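Local coordinates for protein carboxylase (Deinococcus radiodurans, PDB 5H80) that probably carboxylates biotin at the expense of ATP, acting as the biotin carboxylase domain of a single-chain bacterial multienzyme carboxylase, at residues Arg236-Gln241 with Leu252-Cys257; Gly300-Leu305 with Phe312-Ala317. All coordinates share one frame; numbering follows the deposited sequence.

Overall arrangement
Both contacts lie in the ATP-binding domain of carbamoyl-phosphate synthase type, and each closes a β-hairpin. From the N terminus, the chain first runs up strand 236-245 and returns along strand 249-256, closing contact 1. After helix 277-293 it forms the second hairpin, strands 299-306 and 312-318, which is contact 2. The two follow in series, neither nested nor crossed, with centres about 9 Å apart. Strands 236-245 and 299-306 are antiparallel neighbours, so the hairpins merge into a single four-stranded sheet with 249-256 and 312-318 as the edge strands within this chain. Helix 277-293, which lies between the hairpins in sequence, after strands 260-261 and 264-270, packs on one face of that sheet.

Contact 1 of 2, residues Arg236-Gln241 with Leu252-Cys257; sequences RHIEVQ and LWERDC
Q241 OE1 is gripped end-on by both terminal nitrogens of R255, which approach it differently. R255 NH1, 2.8 Å from Q241 OE1, sits in the carbonyl plane on a lone pair, whereas R255 NH2 comes from above that plane at 3.1 Å from Q241 OE1. The guanidinium also has E239 at its edge: R255 NE reaches the anti lone pair of E239 OE2 at 2.9 Å in a nearly straight bond (170°), with a weak bond from NH2 added. Carboxylate and guanidinium planes stand perpendicular, and these bonds together fix the rotation of the arginine head. A bend at chi3 (-66°) turns the R255 head toward strand 236-241, and its NH1 has a second partner in T328. E239 OE1 in turn accepts from H237 NE2 and forms a salt bridge to K265, so both carboxylate oxygens are held.

The two strands form one of the two hairpins of the four-stranded antiparallel sheet in a domain of the ATP-grasp type, with 249-256 at its edge within this chain. E239 and R255 form a hydrogen-bonded pair; I238-D256 and V240-E254, flanking it, are non-hydrogen-bonded pairs whose side chains occupy the other face. There D256 OD2 takes two nitrogens of R236 side-on, with R236 NE and R236 NH2 each 2.9 Å from D256 OD2. NE meets the syn side, while NH2 stands well above the carboxylate plane. R236 NH2 also donates to the carbonyl of P273, and D256 OD1 is bound by T258 and Y472. I238 CG2 lies 3.9 Å from E254 CG, the two side chains running alongside each other before the E254 carboxylate leads off to R280 and the backbone of A272. I238 and V240 pack against helix 277-293.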
loop_
_atom_site.group_PDB
_atom_site.type_symbol
_atom_site.label_atom_id
_atom_site.label_comp_id
_atom_site.label_asym_id
_atom_site.label_seq_id
_atom_site.Cartn_x
_atom_site.Cartn_y
_atom_site.Cartn_z
ATOM N N ARG A 236 26.985 -3.185 10.500
ATOM C CA ARG A 236 25.570 -3.151 10.242
ATOM C C ARG A 236 24.740 -4.261 10.954
ATOM O O ARG A 236 25.203 -5.373 11.171
ATOM C CB ARG A 236 25.340 -3.179 8.707
ATOM C CG ARG A 236 25.884 -1.907 8.041
ATOM C CD ARG A 236 25.956 -2.079 6.489
ATOM N NE ARG A 236 24.633 -2.461 5.902
ATOM C CZ ARG A 236 24.396 -2.572 4.594
ATOM N NH1 ARG A 236 25.396 -2.404 3.675
ATOM N NH2 ARG A 236 23.224 -2.965 4.166
ATOM N N HIS A 237 23.484 -3.912 11.268
ATOM C CA HIS A 237 22.543 -4.780 11.902
ATOM C C HIS A 237 21.737 -5.317 10.773
ATOM O O HIS A 237 21.008 -4.570 10.185
ATOM C CB HIS A 237 21.661 -4.069 12.877
ATOM C CG HIS A 237 20.572 -4.932 13.457
ATOM N ND1 HIS A 237 20.531 -5.265 14.792
ATOM C CD2 HIS A 237 19.477 -5.527 12.900
ATOM C CE1 HIS A 237 19.508 -6.069 15.022
ATOM N NE2 HIS A 237 18.781 -6.139 13.924
ATOM N N ILE A 238 21.934 -6.576 10.484
ATOM C CA ILE A 238 21.178 -7.288 9.408
ATOM C C ILE A 238 20.507 -8.560 9.948
ATOM O O ILE A 238 21.134 -9.361 10.603
ATOM C CB ILE A 238 22.092 -7.587 8.227
ATOM C CG1 ILE A 238 22.800 -6.351 7.640
ATOM C CG2 ILE A 238 21.227 -8.147 7.116
ATOM C CD1 ILE A 238 23.676 -6.610 6.379
ATOM N N GLU A 239 19.195 -8.701 9.713
ATOM C CA GLU A 239 18.395 -9.735 10.387
ATOM C C GLU A 239 17.657 -10.469 9.300
ATOM O O GLU A 239 17.269 -9.869 8.299
ATOM C CB GLU A 239 17.424 -9.200 11.400
ATOM C CG GLU A 239 16.300 -8.227 10.871
ATOM C CD GLU A 239 15.543 -7.500 11.989
ATOM O OE1 GLU A 239 16.027 -7.425 13.156
ATOM O OE2 GLU A 239 14.448 -7.010 11.734
ATOM N N VAL A 240 17.379 -11.698 9.578
ATOM C CA VAL A 240 16.709 -12.566 8.593
ATOM C C VAL A 240 15.368 -12.993 9.077
ATOM O O VAL A 240 15.233 -13.497 10.156
ATOM C CB VAL A 240 17.566 -13.833 8.228
ATOM C CG1 VAL A 240 16.762 -14.725 7.392
ATOM C CG2 VAL A 240 18.906 -13.484 7.619
ATOM N N GLN A 241 14.294 -12.793 8.260
ATOM C CA GLN A 241 12.973 -13.279 8.576
ATOM C C GLN A 241 12.804 -14.738 8.206
ATOM O O GLN A 241 12.974 -15.083 6.981
ATOM C CB GLN A 241 11.951 -12.446 7.745
ATOM C CG GLN A 241 10.553 -12.849 8.009
ATOM C CD GLN A 241 10.049 -12.428 9.447
ATOM O OE1 GLN A 241 9.953 -11.284 9.753
ATOM N NE2 GLN A 241 9.915 -13.475 10.362
ATOM N N LEU A 252 11.999 -15.103 4.290
ATOM C CA LEU A 252 11.601 -13.857 3.508
ATOM C C LEU A 252 12.800 -12.875 3.398
ATOM O O LEU A 252 12.624 -11.646 3.562
ATOM C CB LEU A 252 10.305 -13.199 3.997
ATOM C CG LEU A 252 8.980 -13.873 3.736
ATOM C CD1 LEU A 252 8.804 -14.209 2.240
ATOM C CD2 LEU A 252 8.919 -15.042 4.619
ATOM N N TRP A 253 14.041 -13.393 3.214
ATOM C CA TRP A 253 15.227 -12.607 3.047
ATOM C C TRP A 253 15.511 -11.742 4.287
ATOM O O TRP A 253 15.108 -12.104 5.400
ATOM C CB TRP A 253 15.181 -11.752 1.698
ATOM C CG TRP A 253 15.065 -12.721 0.499
ATOM C CD1 TRP A 253 16.068 -13.328 -0.189
ATOM C CD2 TRP A 253 13.856 -13.045 -0.181
ATOM N NE1 TRP A 253 15.551 -14.052 -1.227
ATOM C CE2 TRP A 253 14.195 -13.922 -1.236
ATOM C CE3 TRP A 253 12.479 -12.716 0.052
ATOM C CZ2 TRP A 253 13.212 -14.433 -2.129
ATOM C CZ3 TRP A 253 11.492 -13.292 -0.838
ATOM C CH2 TRP A 253 11.888 -14.047 -1.901
ATOM N N GLU A 254 16.080 -10.571 4.089
ATOM C CA GLU A 254 16.639 -9.774 5.129
ATOM C C GLU A 254 16.039 -8.426 5.336
ATOM O O GLU A 254 15.439 -7.805 4.424
ATOM C CB GLU A 254 18.149 -9.652 4.989
ATOM C CG GLU A 254 18.782 -8.604 4.100
ATOM C CD GLU A 254 18.493 -8.752 2.593
ATOM O OE1 GLU A 254 18.059 -9.847 2.200
ATOM O OE2 GLU A 254 18.786 -7.755 1.933
ATOM N N ARG A 255 16.431 -7.799 6.455
ATOM C CA ARG A 255 16.161 -6.368 6.752
ATOM C C ARG A 255 17.367 -5.775 7.423
ATOM O O ARG A 255 18.137 -6.536 8.080
ATOM C CB ARG A 255 15.000 -6.191 7.743
ATOM C CG ARG A 255 13.623 -6.539 7.327
ATOM C CD ARG A 255 12.552 -6.480 8.415
ATOM N NE ARG A 255 12.690 -7.450 9.500
ATOM C CZ ARG A 255 11.992 -8.556 9.628
ATOM N NH1 ARG A 255 11.064 -8.947 8.726
ATOM N NH2 ARG A 255 12.188 -9.293 10.682
ATOM N N ASP A 256 17.593 -4.476 7.187
ATOM C CA ASP A 256 18.710 -3.768 7.778
ATOM C C ASP A 256 18.155 -2.689 8.642
ATOM O O ASP A 256 17.455 -1.778 8.173
ATOM C CB ASP A 256 19.621 -3.239 6.765
ATOM C CG ASP A 256 20.932 -2.631 7.310
ATOM O OD1 ASP A 256 20.874 -1.687 8.115
ATOM O OD2 ASP A 256 21.964 -3.149 6.801
ATOM N N CYS A 257 18.549 -2.778 9.884
ATOM C CA CYS A 257 18.043 -1.889 10.930
ATOM C C CYS A 257 19.241 -1.162 11.618
ATOM O O CYS A 257 19.240 -0.962 12.852
ATOM C CB CYS A 257 17.328 -2.653 11.978
ATOM S SG CYS A 257 16.021 -3.762 11.338
#

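Contact 2 of 2, residues Gly300-Leu305 with Phe312-Ala317; sequences GTFEFL and FYFIEA
F312 turns its ring edge toward the face of F304 in an offset edge-to-face pair, planes at 88° and ring centroids 5.6 Å apart, with F312 CD1 3.8 Å from F304 CD1. This is the tightly packed face of the hairpin. F304 CE1 rests on F314 CB at 3.9 Å, and F314, with CG anti to its backbone nitrogen (chi1 171°), reaches along the strand until its CE1 meets the edge of the F302 ring. The A317 methyl closes this row, its CB 3.6 Å from F302 CE1. Helix 277-293 covers F302, F304 and F312.

The other side is looser and partly solvent-exposed. I315 CG2 lies 3.9 Å from L305 CG, the two side chains crossing at about a right angle, while I315 CG1 packs on E303 CB at 3.8 Å. Between E303 and F304 the register slips by one residue in a classic β-bulge: I315 and E316 both face E303. I315 N donates almost straight (178°) to E303 O, and E303 N donates to E316 O at 2.8 Å. Replacing I315 by an alanine would probably open a gap between L305 and the E303 stem, leaving both without their apolar neighbour.

E316 is exposed and runs alongside E303, its CB 3.6 Å from E303 OE1. E303 itself is buried and extended, and its OE2 forms a salt bridge with K265. The face of F302, F304 and F314 is thus apolar, while that of E303 and L305 mixes apolar side chains with carboxylates. E303 and E316 stand side by side, as do the acidic residues that hold the magnesium of ATP in related biotin carboxylases, and probably serve the metal site here too.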
loop_
_atom_site.group_PDB
_atom_site.type_symbol
_atom_site.label_atom_id
_atom_site.label_comp_id
_atom_site.label_asym_id
_atom_site.label_seq_id
_atom_site.Cartn_x
_atom_site.Cartn_y
_atom_site.Cartn_z
ATOM N N GLY A 300 9.974 -16.075 13.240
ATOM C CA GLY A 300 11.055 -15.704 14.106
ATOM C C GLY A 300 12.080 -14.930 13.308
ATOM O O GLY A 300 12.021 -15.095 12.042
ATOM N N THR A 301 12.907 -14.126 13.951
ATOM C CA THR A 301 13.904 -13.344 13.268
ATOM C C THR A 301 15.275 -13.742 13.912
ATOM O O THR A 301 15.320 -13.828 15.115
ATOM C CB THR A 301 13.657 -11.906 13.415
ATOM O OG1 THR A 301 12.383 -11.577 12.825
ATOM C CG2 THR A 301 14.775 -11.000 12.877
ATOM N N PHE A 302 16.320 -13.863 13.099
ATOM C CA PHE A 302 17.666 -14.074 13.516
ATOM C C PHE A 302 18.466 -12.811 13.142
ATOM O O PHE A 302 18.565 -12.452 11.929
ATOM C CB PHE A 302 18.181 -15.309 12.858
ATOM C CG PHE A 302 17.473 -16.505 13.276
ATOM C CD1 PHE A 302 17.899 -17.178 14.445
ATOM C CD2 PHE A 302 16.258 -16.892 12.676
ATOM C CE1 PHE A 302 17.204 -18.291 14.915
ATOM C CE2 PHE A 302 15.526 -17.976 13.190
ATOM C CZ PHE A 302 16.031 -18.683 14.281
ATOM N N GLU A 303 19.004 -12.176 14.162
ATOM C CA GLU A 303 19.720 -10.864 14.130
ATOM C C GLU A 303 21.274 -11.107 14.045
ATOM O O GLU A 303 21.809 -11.966 14.748
ATOM C CB GLU A 303 19.398 -9.902 15.220
ATOM C CG GLU A 303 17.928 -9.631 15.310
ATOM C CD GLU A 303 17.602 -8.626 16.427
ATOM O OE1 GLU A 303 18.526 -8.288 17.208
ATOM O OE2 GLU A 303 16.456 -8.184 16.489
ATOM N N PHE A 304 21.915 -10.340 13.195
ATOM C CA PHE A 304 23.374 -10.402 13.052
ATOM C C PHE A 304 23.974 -8.996 12.991
ATOM O O PHE A 304 23.335 -8.038 12.555
ATOM C CB PHE A 304 23.755 -11.127 11.750
ATOM C CG PHE A 304 23.229 -12.477 11.621
ATOM C CD1 PHE A 304 23.974 -13.626 11.992
ATOM C CD2 PHE A 304 21.935 -12.714 11.067
ATOM C CE1 PHE A 304 23.545 -14.861 11.831
ATOM C CE2 PHE A 304 21.444 -14.056 10.908
ATOM C CZ PHE A 304 22.238 -15.151 11.339
ATOM N N LEU A 305 25.232 -8.899 13.432
ATOM C CA LEU A 305 26.109 -7.794 13.115
ATOM C C LEU A 305 27.055 -8.260 12.000
ATOM O O LEU A 305 27.606 -9.389 12.018
ATOM C CB LEU A 305 26.943 -7.313 14.325
ATOM C CG LEU A 305 26.124 -6.777 15.524
ATOM C CD1 LEU A 305 27.103 -6.391 16.627
ATOM C CD2 LEU A 305 25.232 -5.670 15.050
ATOM N N PHE A 312 30.175 -12.032 9.727
ATOM C CA PHE A 312 28.888 -11.841 10.540
ATOM C C PHE A 312 28.953 -12.554 11.914
ATOM O O PHE A 312 29.712 -13.567 12.068
ATOM C CB PHE A 312 27.605 -12.146 9.710
ATOM C CG PHE A 312 27.507 -13.515 9.198
ATOM C CD1 PHE A 312 27.002 -14.576 9.966
ATOM C CD2 PHE A 312 28.084 -13.882 7.964
ATOM C CE1 PHE A 312 26.927 -15.877 9.479
ATOM C CE2 PHE A 312 28.015 -15.168 7.492
ATOM C CZ PHE A 312 27.441 -16.210 8.247
ATOM N N TYR A 313 28.154 -12.064 12.837
ATOM C CA TYR A 313 28.066 -12.594 14.235
ATOM C C TYR A 313 26.573 -12.657 14.565
ATOM O O TYR A 313 25.931 -11.576 14.478
ATOM C CB TYR A 313 28.734 -11.652 15.169
ATOM C CG TYR A 313 30.180 -11.492 14.843
ATOM C CD1 TYR A 313 31.070 -12.447 15.242
ATOM C CD2 TYR A 313 30.636 -10.433 14.075
ATOM C CE1 TYR A 313 32.448 -12.335 14.963
ATOM C CE2 TYR A 313 32.006 -10.336 13.714
ATOM C CZ TYR A 313 32.881 -11.322 14.163
ATOM O OH TYR A 313 34.223 -11.318 13.878
ATOM N N PHE A 314 26.124 -13.850 14.911
ATOM C CA PHE A 314 24.761 -14.057 15.497
ATOM C C PHE A 314 24.645 -13.355 16.834
ATOM O O PHE A 314 25.458 -13.607 17.755
ATOM C CB PHE A 314 24.473 -15.549 15.551
ATOM C CG PHE A 314 23.219 -15.872 16.318
ATOM C CD1 PHE A 314 21.998 -15.449 15.846
ATOM C CD2 PHE A 314 23.269 -16.581 17.514
ATOM C CE1 PHE A 314 20.825 -15.708 16.537
ATOM C CE2 PHE A 314 22.077 -16.905 18.171
ATOM C CZ PHE A 314 20.866 -16.435 17.698
ATOM N N ILE A 315 23.669 -12.474 17.007
ATOM C CA ILE A 315 23.447 -11.708 18.218
ATOM C C ILE A 315 22.156 -12.049 18.922
ATOM O O ILE A 315 22.156 -11.903 20.119
ATOM C CB ILE A 315 23.605 -10.173 18.137
ATOM C CG1 ILE A 315 22.610 -9.426 17.219
ATOM C CG2 ILE A 315 25.044 -9.811 17.761
ATOM C CD1 ILE A 315 22.573 -7.889 17.385
ATOM N N GLU A 316 21.078 -12.407 18.195
ATOM C CA GLU A 316 19.766 -12.592 18.893
ATOM C C GLU A 316 18.856 -13.349 17.998
ATOM O O GLU A 316 18.788 -13.025 16.773
ATOM C CB GLU A 316 19.084 -11.220 19.228
ATOM C CG GLU A 316 17.948 -11.233 20.238
ATOM C CD GLU A 316 18.304 -10.724 21.628
ATOM O OE1 GLU A 316 19.500 -10.353 21.855
ATOM O OE2 GLU A 316 17.337 -10.642 22.459
ATOM N N ALA A 317 18.077 -14.241 18.613
ATOM C CA ALA A 317 16.991 -14.932 17.956
ATOM C C ALA A 317 15.697 -14.421 18.616
ATOM O O ALA A 317 15.510 -14.481 19.854
ATOM C CB ALA A 317 17.142 -16.412 18.014
#